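Local coordinates for protein C-glycoside 3-oxidase (Microbacterium trichothecenolyticum, PDB 7DVE) that oxidises the C3 hydroxyl of the sugar of C-glycosides such as isoorientin and mangiferin, using FAD and producing hydrogen peroxide, at residues 234-239 / 393-398; 71-76 / 96-101. All coordinates share one frame; numbering follows the deposited sequence.

Past the strand-turn-helix of the FAD-binding sheet and helix 60-69, the chain reaches interaction 2, where 71-76 meets 96-101 and closes a local loop, part of it unmodelled, with no helix or strand in the modelled part; 96-101 holds strand 98-99, which pairs antiparallel with 116-117. Interaction 1 opens later: 234-239 starts the three-stranded antiparallel sheet beside the adenine. After that meander, strand 267-270, helix 276-283 and much of the large antiparallel sheet, 393-398 returns, entering strand 396-401, the partner of 382-386. The closures follow in series, neither nested nor crossed, yet touch: Tyr393 CE2 packs 3.5 Å from Tyr98 OH, and Met398 meets Leu100, joining the 71-101 loop to Tyr393 and strand 396-401.

Interaction 1: 234-239 / 393-398; sequences ESLVTR and YGMPAM. With FAD (flavin-adenine dinucleotide), chain C.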
ATOM      1  N   GLU A 234     -15.829  10.078  -6.663  1.00 68.77           N
ATOM      2  CA  GLU A 234     -17.127  10.023  -6.000  1.00 70.93           C
ATOM      3  C   GLU A 234     -18.074   9.084  -6.755  1.00 72.70           C
ATOM      4  O   GLU A 234     -19.217   9.416  -7.067  1.00 78.18           O
ATOM      5  CB  GLU A 234     -17.716  11.428  -5.850  1.00 75.76           C
ATOM      6  CG  GLU A 234     -16.734  12.444  -5.267  1.00 75.73           C
ATOM      7  CD  GLU A 234     -17.402  13.742  -4.849  1.00 83.14           C
ATOM      8  OE1 GLU A 234     -18.344  13.704  -4.034  1.00 88.76           O
ATOM      9  OE2 GLU A 234     -16.989  14.809  -5.345  1.00 84.88           O
ATOM     10  N   SER A 235     -17.563   7.898  -7.075  1.00 70.27           N
ATOM     11  CA  SER A 235     -18.302   6.906  -7.851  1.00 71.52           C
ATOM     12  C   SER A 235     -18.128   5.556  -7.170  1.00 70.29           C
ATOM     13  O   SER A 235     -17.044   4.962  -7.239  1.00 68.75           O
ATOM     14  CB  SER A 235     -17.814   6.861  -9.294  1.00 67.73           C
ATOM     15  OG  SER A 235     -18.153   8.065  -9.958  1.00 72.50           O
ATOM     16  N   LEU A 236     -19.186   5.078  -6.513  1.00 69.82           N
ATOM     17  CA  LEU A 236     -19.127   3.828  -5.774  1.00 70.05           C
ATOM     18  C   LEU A 236     -19.534   2.662  -6.661  1.00 71.86           C
ATOM     19  O   LEU A 236     -20.609   2.677  -7.262  1.00 74.04           O
ATOM     20  CB  LEU A 236     -20.033   3.885  -4.546  1.00 71.41           C
ATOM     21  CG  LEU A 236     -20.243   2.562  -3.804  1.00 69.50           C
ATOM     22  CD1 LEU A 236     -18.958   2.096  -3.120  1.00 66.09           C
ATOM     23  CD2 LEU A 236     -21.371   2.704  -2.796  1.00 68.04           C
ATOM     24  N   VAL A 237     -18.674   1.661  -6.745  1.00 69.44           N
ATOM     25  CA  VAL A 237     -19.002   0.419  -7.429  1.00 69.53           C
ATOM     26  C   VAL A 237     -19.638  -0.512  -6.402  1.00 73.40           C
ATOM     27  O   VAL A 237     -18.998  -0.885  -5.411  1.00 72.41           O
ATOM     28  CB  VAL A 237     -17.759  -0.214  -8.076  1.00 68.45           C
ATOM     29  CG1 VAL A 237     -18.089  -1.569  -8.707  1.00 70.21           C
ATOM     30  CG2 VAL A 237     -17.185   0.717  -9.133  1.00 67.11           C
ATOM     31  N   THR A 238     -20.909  -0.864  -6.624  1.00 71.59           N
ATOM     32  CA  THR A 238     -21.635  -1.744  -5.720  1.00 73.82           C
ATOM     33  C   THR A 238     -21.664  -3.192  -6.190  1.00 76.60           C
ATOM     34  O   THR A 238     -21.935  -4.082  -5.378  1.00 71.71           O
ATOM     35  CB  THR A 238     -23.074  -1.254  -5.534  1.00 74.06           C
ATOM     36  OG1 THR A 238     -23.686  -1.092  -6.815  1.00 81.17           O
ATOM     37  CG2 THR A 238     -23.089   0.079  -4.832  1.00 73.02           C
ATOM     38  N   ARG A 239     -21.357  -3.453  -7.463  1.00 78.12           N
ATOM     39  CA  ARG A 239     -21.486  -4.799  -8.000  1.00 76.85           C
ATOM     40  C   ARG A 239     -20.611  -4.959  -9.238  1.00 75.67           C
ATOM     41  O   ARG A 239     -20.529  -4.053 -10.072  1.00 75.48           O
ATOM     42  CB  ARG A 239     -22.945  -5.101  -8.348  1.00 77.10           C
ATOM     43  CG  ARG A 239     -23.315  -6.559  -8.277  1.00 82.36           C
ATOM     44  CD  ARG A 239     -24.760  -6.809  -8.763  1.00 89.46           C
ATOM     45  NE  ARG A 239     -25.654  -5.700  -8.442  1.00 95.11           N
ATOM     46  CZ  ARG A 239     -26.748  -5.388  -9.127  1.00 98.76           C
ATOM     47  NH1 ARG A 239     -27.122  -6.084 -10.190  1.00 97.79           N
ATOM     48  NH2 ARG A 239     -27.495  -4.359  -8.726  1.00100.14           N
ATOM     49  N   TYR A 393     -21.024   2.994   3.305  1.00 62.84           N
ATOM     50  CA  TYR A 393     -21.274   2.996   1.866  1.00 63.66           C
ATOM     51  C   TYR A 393     -22.413   2.062   1.445  1.00 64.20           C
ATOM     52  O   TYR A 393     -22.747   2.001   0.251  1.00 62.87           O
ATOM     53  CB  TYR A 393     -19.990   2.603   1.122  1.00 63.45           C
ATOM     54  CG  TYR A 393     -18.840   3.583   1.280  1.00 62.44           C
ATOM     55  CD1 TYR A 393     -18.832   4.781   0.591  1.00 62.10           C
ATOM     56  CD2 TYR A 393     -17.766   3.303   2.114  1.00 60.02           C
ATOM     57  CE1 TYR A 393     -17.790   5.676   0.726  1.00 62.31           C
ATOM     58  CE2 TYR A 393     -16.714   4.195   2.253  1.00 60.66           C
ATOM     59  CZ  TYR A 393     -16.732   5.378   1.550  1.00 61.33           C
ATOM     60  OH  TYR A 393     -15.705   6.288   1.656  1.00 61.59           O
ATOM     61  N   GLY A 394     -23.011   1.327   2.383  1.00 63.08           N
ATOM     62  CA  GLY A 394     -24.043   0.366   2.042  1.00 63.10           C
ATOM     63  C   GLY A 394     -23.556  -0.940   1.458  1.00 63.17           C
ATOM     64  O   GLY A 394     -24.358  -1.675   0.869  1.00 68.32           O
ATOM     65  N   MET A 395     -22.368  -1.228   1.581  1.00 62.22           N
ATOM     66  CA  MET A 395     -21.629  -2.425   1.222  1.00 64.24           C
ATOM     67  C   MET A 395     -21.648  -3.389   2.394  1.00 64.23           C
ATOM     68  O   MET A 395     -21.748  -2.955   3.544  1.00 65.11           O
ATOM     69  CB  MET A 395     -20.187  -2.063   0.856  1.00 63.27           C
ATOM     70  CG  MET A 395     -20.026  -1.347  -0.486  1.00 64.28           C
ATOM     71  SD  MET A 395     -21.011  -2.007  -1.853  1.00 73.47           S
ATOM     72  CE  MET A 395     -19.952  -3.324  -2.443  1.00 65.59           C
ATOM     73  N   PRO A 396     -21.585  -4.696   2.138  1.00 64.51           N
ATOM     74  CA  PRO A 396     -21.772  -5.662   3.231  1.00 64.39           C
ATOM     75  C   PRO A 396     -20.729  -5.466   4.316  1.00 66.13           C
ATOM     76  O   PRO A 396     -19.528  -5.368   4.037  1.00 64.37           O
ATOM     77  CB  PRO A 396     -21.641  -7.027   2.549  1.00 63.85           C
ATOM     78  CG  PRO A 396     -21.762  -6.786   1.097  1.00 65.53           C
ATOM     79  CD  PRO A 396     -21.687  -5.316   0.807  1.00 65.66           C
ATOM     80  N   ALA A 397     -21.203  -5.372   5.560  1.00 66.12           N
ATOM     81  CA  ALA A 397     -20.326  -5.030   6.667  1.00 64.64           C
ATOM     82  C   ALA A 397     -19.327  -6.150   6.918  1.00 63.36           C
ATOM     83  O   ALA A 397     -19.625  -7.327   6.722  1.00 67.65           O
ATOM     84  CB  ALA A 397     -21.132  -4.733   7.931  1.00 63.85           C
ATOM     85  N   MET A 398     -18.119  -5.763   7.331  1.00 62.26           N
ATOM     86  CA  MET A 398     -17.011  -6.676   7.585  1.00 61.02           C
ATOM     87  C   MET A 398     -16.943  -7.105   9.041  1.00 57.80           C
ATOM     88  O   MET A 398     -17.210  -6.329   9.964  1.00 56.41           O
ATOM     89  CB  MET A 398     -15.649  -6.069   7.202  1.00 56.45           C
ATOM     90  CG  MET A 398     -15.611  -5.159   6.000  1.00 55.79           C
ATOM     91  SD  MET A 398     -13.985  -4.380   5.830  1.00 55.59           S
ATOM     92  CE  MET A 398     -13.953  -4.143   4.043  1.00 54.89           C
TER
HETATM   93  PA  FAD C 801      -5.456   1.800  -1.902  1.00 52.71           P
HETATM   94  O1A FAD C 801      -6.280   1.675  -0.675  1.00 53.98           O
HETATM   95  O2A FAD C 801      -4.190   2.565  -1.840  1.00 51.84           O
HETATM   96  O5B FAD C 801      -6.495   2.428  -2.965  1.00 55.82           O
HETATM   97  C5B FAD C 801      -7.739   1.764  -3.198  1.00 52.77           C
HETATM   98  C4B FAD C 801      -8.776   2.760  -3.651  1.00 54.23           C
HETATM   99  O4B FAD C 801      -9.973   1.976  -3.929  1.00 55.29           O
HETATM  100  C3B FAD C 801      -9.164   3.718  -2.506  1.00 56.76           C
HETATM  101  O3B FAD C 801      -9.049   5.070  -2.991  1.00 55.53           O
HETATM  102  C2B FAD C 801     -10.636   3.343  -2.281  1.00 54.00           C
HETATM  103  O2B FAD C 801     -11.433   4.485  -1.954  1.00 53.14           O
HETATM  104  C1B FAD C 801     -11.065   2.838  -3.643  1.00 56.53           C
HETATM  105  N9A FAD C 801     -12.314   2.000  -3.539  1.00 58.82           N
HETATM  106  C8A FAD C 801     -12.408   0.981  -2.669  1.00 57.00           C
HETATM  107  N7A FAD C 801     -13.614   0.418  -2.804  1.00 58.51           N
HETATM  108  C5A FAD C 801     -14.280   1.084  -3.749  1.00 61.01           C
HETATM  109  C6A FAD C 801     -15.505   0.904  -4.261  1.00 63.10           C
HETATM  110  N6A FAD C 801     -16.216  -0.100  -3.748  1.00 63.88           N
HETATM  111  N1A FAD C 801     -16.001   1.684  -5.240  1.00 63.15           N
HETATM  112  C2A FAD C 801     -15.195   2.715  -5.727  1.00 63.43           C
HETATM  113  N3A FAD C 801     -13.906   2.879  -5.186  1.00 60.31           N
HETATM  114  C4A FAD C 801     -13.476   2.062  -4.210  1.00 60.47           C
HETATM  115  N1  FAD C 801       3.124   1.241   1.809  1.00 46.90           N
HETATM  116  C2  FAD C 801       4.408   0.924   1.401  1.00 48.94           C
HETATM  117  O2  FAD C 801       4.542   0.040   0.564  1.00 47.44           O
HETATM  118  N3  FAD C 801       5.512   1.596   1.951  1.00 49.43           N
HETATM  119  C4  FAD C 801       5.311   2.634   2.888  1.00 46.34           C
HETATM  120  O4  FAD C 801       6.288   3.234   3.347  1.00 44.99           O
HETATM  121  C4X FAD C 801       4.013   2.939   3.286  1.00 47.60           C
HETATM  122  N5  FAD C 801       3.751   3.883   4.224  1.00 48.00           N
HETATM  123  C5X FAD C 801       2.460   4.243   4.479  1.00 47.91           C
HETATM  124  C6  FAD C 801       2.167   5.316   5.341  1.00 46.89           C
HETATM  125  C7  FAD C 801       0.864   5.741   5.575  1.00 47.81           C
HETATM  126  C7M FAD C 801       0.576   6.933   6.523  1.00 47.59           C
HETATM  127  C8  FAD C 801      -0.191   5.080   4.943  1.00 47.10           C
HETATM  128  C8M FAD C 801      -1.640   5.538   5.196  1.00 46.92           C
HETATM  129  C9  FAD C 801       0.087   4.004   4.089  1.00 48.01           C
HETATM  130  C9A FAD C 801       1.406   3.573   3.855  1.00 46.91           C
HETATM  131  N10 FAD C 801       1.679   2.524   3.046  1.00 48.35           N
HETATM  132  C10 FAD C 801       2.943   2.234   2.729  1.00 47.89           C
HETATM  133  C1' FAD C 801       0.617   1.667   2.446  1.00 47.91           C
HETATM  134  C2' FAD C 801       0.224   2.024   1.007  1.00 49.69           C
HETATM  135  O2' FAD C 801      -0.424   3.307   1.019  1.00 49.02           O
HETATM  136  C3' FAD C 801      -0.691   0.910   0.398  1.00 48.66           C
HETATM  137  O3' FAD C 801       0.015  -0.339   0.371  1.00 49.14           O
HETATM  138  C4' FAD C 801      -1.058   1.223  -1.054  1.00 50.60           C
HETATM  139  O4' FAD C 801      -1.711   2.482  -1.118  1.00 49.37           O
HETATM  140  C5' FAD C 801      -2.013   0.135  -1.615  1.00 52.64           C
HETATM  141  O5' FAD C 801      -2.534   0.538  -2.898  1.00 52.08           O
HETATM  142  P   FAD C 801      -3.924  -0.015  -3.516  1.00 53.84           P
HETATM  143  O1P FAD C 801      -4.338   0.744  -4.728  1.00 54.13           O
HETATM  144  O2P FAD C 801      -3.751  -1.481  -3.603  1.00 54.87           O
HETATM  145  O3P FAD C 801      -5.120   0.341  -2.486  1.00 54.12           O
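The adenine end of the FAD site, at the first strand of the beta-meander, supplies the setting in which Leu236 and Thr238 meet Tyr393 and Met395. No hydrogen bond joins the two segments; the contact is built from side chains and backbone oxygens. Leu236 serves two partners with its two branches. A chi1 of 170° carries CG out toward 393-398 and the adenine, where the branches part: CD1 lies 3.6 Å from FAD N6A, while CD2 lies 3.4 Å from Tyr393 O and also approaches the CB of that tyrosine. An alanine here would take away both methyls and would probably open a gap between the adenine and the backbone of Tyr393. Next along the strand, Val237 turns its side chain away from 393-398 and recognises the purine with its backbone: Val237 N donates to FAD N1A at 3.1 Å in a nearly straight bond (170°), and FAD N6A returns a weak one to Val237 O at 3.3 Å. Met395 curls towards this pair. Its chain is bent at chi2 (-43°) and chi3, which brings the CE methyl 3.6 Å from Thr238 O and near Val237 O, while SD passes 4.2 Å from Thr238 CG2, the two side chains crossing at about a right angle. Met395 also touches Gln279 and Ala283 of helix 276-283. Tyr393, whose side chain touches Val42 next to the FAD ligand Glu41, is tied at its hydroxyl to Ser119. A main-chain N-H and C=O reading the N1 and N6 positions of adenine, from a meander inserted between strands of the parallel sheet, is typical of the FAD-binding domain of GMC oxidoreductases.

Interaction 2: 71-76 / 96-101; sequences EGPHAR and GTYLLE
Tyr98 reaches from its strand across the bend at Glu71 to Pro73, and the neighbours pass from Glu71 to Gly72 and Pro73 on the way out. CB lies 3.4 Å from Glu71 O, and CG sits at a similar distance from the same oxygen, which approaches the ring obliquely. CD1 is next to Glu71 C. At CE1 the neighbour is Gly72 CA, which lies over one face in a CH-pi contact, 3.7 Å from the ring centroid and 17° off its normal; a CB on Gly72 would run into the ring. On the same side of the ring plane, Pro73 CD comes in obliquely toward CE2, 3.9 Å away, the two side chains crossing roughly at right angles, and the OH at the tip is bonded to Ser119. CG of Tyr98 stands between the backbone N and the carbonyl carbon (chi1 62°), a rotation that turns the ring onto the 71-73 bend. The setting is the loop region after helix 60-69, consistent with the stretch that covers the cofactor in other GMC oxidoreductases: Thr97, turned away from 71-76, touches FAD, and Tyr98 pairs by its backbone with Phe117 of the neighbouring strand. Glu71 anchors the start of the contact. Its extended chain passes along Thr97, with CG 3.2 Å from Thr97 O, and ends in a somewhat bent bond of 2.8 Å from Gly96 N to Glu71 OE2, which accepts it with its anti lone pair, the one turned away from the other carboxylate oxygen. At the opposite end, exposed Glu101 brings OE1 to the edge of the His74 ring, 3.2 Å from NE2, with carboxylate and ring planes 84° apart.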
ATOM      1  N   GLU A  71     -11.463  10.621   4.700  1.00 54.75           N
ATOM      2  CA  GLU A  71     -11.668   9.753   5.857  1.00 57.32           C
ATOM      3  C   GLU A  71     -13.030   9.051   5.875  1.00 59.73           C
ATOM      4  O   GLU A  71     -13.547   8.736   6.948  1.00 64.67           O
ATOM      5  CB  GLU A  71     -11.442  10.547   7.139  1.00 53.58           C
ATOM      6  CG  GLU A  71      -9.958  10.773   7.338  1.00 54.46           C
ATOM      7  CD  GLU A  71      -9.609  11.722   8.451  1.00 52.87           C
ATOM      8  OE1 GLU A  71     -10.513  12.188   9.173  1.00 54.62           O
ATOM      9  OE2 GLU A  71      -8.411  11.995   8.606  1.00 51.87           O
ATOM     10  N   GLY A  72     -13.619   8.790   4.715  1.00 60.98           N
ATOM     11  CA  GLY A  72     -14.664   7.802   4.619  1.00 63.58           C
ATOM     12  C   GLY A  72     -16.076   8.349   4.623  1.00 72.79           C
ATOM     13  O   GLY A  72     -16.314   9.555   4.475  1.00 75.94           O
ATOM     14  N   PRO A  73     -17.047   7.454   4.823  1.00 76.49           N
ATOM     15  CA  PRO A  73     -18.450   7.827   4.570  1.00 79.31           C
ATOM     16  C   PRO A  73     -18.935   8.953   5.460  1.00 86.61           C
ATOM     17  O   PRO A  73     -19.724   9.793   5.013  1.00 88.11           O
ATOM     18  CB  PRO A  73     -19.219   6.521   4.819  1.00 73.69           C
ATOM     19  CG  PRO A  73     -18.326   5.684   5.642  1.00 74.78           C
ATOM     20  CD  PRO A  73     -16.907   6.097   5.380  1.00 72.21           C
ATOM     21  N   HIS A  74     -18.457   9.014   6.699  1.00 83.70           N
ATOM     22  CA  HIS A  74     -18.801  10.088   7.624  1.00 91.82           C
ATOM     23  C   HIS A  74     -17.644  11.088   7.634  1.00101.82           C
ATOM     24  O   HIS A  74     -16.757  11.058   8.493  1.00101.44           O
ATOM     25  CB  HIS A  74     -19.081   9.511   9.006  1.00 93.10           C
ATOM     26  CG  HIS A  74     -19.667   8.130   8.967  1.00 90.58           C
ATOM     27  ND1 HIS A  74     -20.909   7.860   8.427  1.00 89.16           N
ATOM     28  CD2 HIS A  74     -19.166   6.938   9.371  1.00 88.36           C
ATOM     29  CE1 HIS A  74     -21.153   6.564   8.517  1.00 87.72           C
ATOM     30  NE2 HIS A  74     -20.110   5.982   9.083  1.00 88.99           N
ATOM     31  N   ALA A  75     -17.659  11.990   6.638  1.00128.32           N
ATOM     32  CA  ALA A  75     -16.599  12.985   6.496  1.00125.77           C
ATOM     33  C   ALA A  75     -17.058  14.216   5.718  1.00128.69           C
ATOM     34  O   ALA A  75     -16.229  14.906   5.114  1.00127.26           O
ATOM     35  CB  ALA A  75     -15.370  12.385   5.807  1.00121.16           C
ATOM     36  N   ARG A  76     -18.355  14.504   5.714  1.00112.77           N
ATOM     37  CA  ARG A  76     -18.878  15.644   4.981  1.00105.86           C
ATOM     38  C   ARG A  76     -19.440  16.685   5.944  1.00105.04           C
ATOM     39  O   ARG A  76     -19.233  16.602   7.158  1.00105.96           O
ATOM     40  CB  ARG A  76     -19.954  15.201   3.991  1.00102.54           C
ATOM     41  N   GLY A  96      -6.133  11.294   7.217  1.00 49.36           N
ATOM     42  CA  GLY A  96      -6.271  10.746   5.892  1.00 49.63           C
ATOM     43  C   GLY A  96      -6.778   9.318   5.831  1.00 51.38           C
ATOM     44  O   GLY A  96      -6.934   8.779   4.732  1.00 48.88           O
ATOM     45  N   THR A  97      -7.016   8.677   6.967  1.00 50.46           N
ATOM     46  CA  THR A  97      -7.518   7.311   6.993  1.00 51.24           C
ATOM     47  C   THR A  97      -8.663   7.212   7.999  1.00 50.47           C
ATOM     48  O   THR A  97      -8.880   8.110   8.813  1.00 50.79           O
ATOM     49  CB  THR A  97      -6.431   6.298   7.362  1.00 48.08           C
ATOM     50  OG1 THR A  97      -6.141   6.411   8.759  1.00 50.17           O
ATOM     51  CG2 THR A  97      -5.180   6.529   6.566  1.00 47.87           C
ATOM     52  N   TYR A  98      -9.394   6.102   7.941  1.00 49.56           N
ATOM     53  CA  TYR A  98     -10.444   5.826   8.914  1.00 50.50           C
ATOM     54  C   TYR A  98     -10.426   4.350   9.282  1.00 50.58           C
ATOM     55  O   TYR A  98      -9.902   3.501   8.549  1.00 50.01           O
ATOM     56  CB  TYR A  98     -11.838   6.239   8.411  1.00 51.06           C
ATOM     57  CG  TYR A  98     -12.317   5.521   7.165  1.00 55.26           C
ATOM     58  CD1 TYR A  98     -11.765   5.820   5.912  1.00 52.01           C
ATOM     59  CD2 TYR A  98     -13.347   4.572   7.228  1.00 52.96           C
ATOM     60  CE1 TYR A  98     -12.203   5.198   4.780  1.00 52.77           C
ATOM     61  CE2 TYR A  98     -13.789   3.940   6.086  1.00 52.86           C
ATOM     62  CZ  TYR A  98     -13.209   4.256   4.868  1.00 53.53           C
ATOM     63  OH  TYR A  98     -13.639   3.636   3.724  1.00 55.02           O
ATOM     64  N   LEU A  99     -10.994   4.059  10.445  1.00 49.19           N
ATOM     65  CA  LEU A  99     -11.010   2.715  10.998  1.00 50.02           C
ATOM     66  C   LEU A  99     -12.379   2.094  10.801  1.00 51.54           C
ATOM     67  O   LEU A  99     -13.355   2.774  10.492  1.00 54.65           O
ATOM     68  CB  LEU A  99     -10.658   2.729  12.494  1.00 50.17           C
ATOM     69  CG  LEU A  99      -9.350   3.414  12.899  1.00 49.52           C
ATOM     70  CD1 LEU A  99      -9.131   3.279  14.372  1.00 52.65           C
ATOM     71  CD2 LEU A  99      -8.191   2.806  12.155  1.00 48.04           C
ATOM     72  N   LEU A 100     -12.446   0.784  10.991  1.00 51.48           N
ATOM     73  CA  LEU A 100     -13.747   0.150  11.153  1.00 53.38           C
ATOM     74  C   LEU A 100     -14.416   0.681  12.414  1.00 54.89           C
ATOM     75  O   LEU A 100     -13.760   0.910  13.438  1.00 55.31           O
ATOM     76  CB  LEU A 100     -13.601  -1.366  11.241  1.00 53.18           C
ATOM     77  CG  LEU A 100     -13.275  -2.111   9.942  1.00 51.03           C
ATOM     78  CD1 LEU A 100     -13.160  -3.610  10.205  1.00 51.27           C
ATOM     79  CD2 LEU A 100     -14.360  -1.831   8.921  1.00 50.46           C
ATOM     80  N   GLU A 101     -15.731   0.892  12.338  1.00 56.38           N
ATOM     81  CA  GLU A 101     -16.468   1.279  13.528  1.00 58.36           C
ATOM     82  C   GLU A 101     -16.775   0.088  14.427  1.00 56.82           C
ATOM     83  O   GLU A 101     -16.896   0.252  15.652  1.00 56.79           O
ATOM     84  CB  GLU A 101     -17.754   1.995  13.128  1.00 64.93           C
ATOM     85  CG  GLU A 101     -17.673   3.487  13.374  1.00 75.46           C
ATOM     86  CD  GLU A 101     -18.635   4.287  12.521  1.00 80.60           C
ATOM     87  OE1 GLU A 101     -18.502   4.259  11.271  1.00 79.46           O
ATOM     88  OE2 GLU A 101     -19.524   4.938  13.112  1.00 79.22           O
TER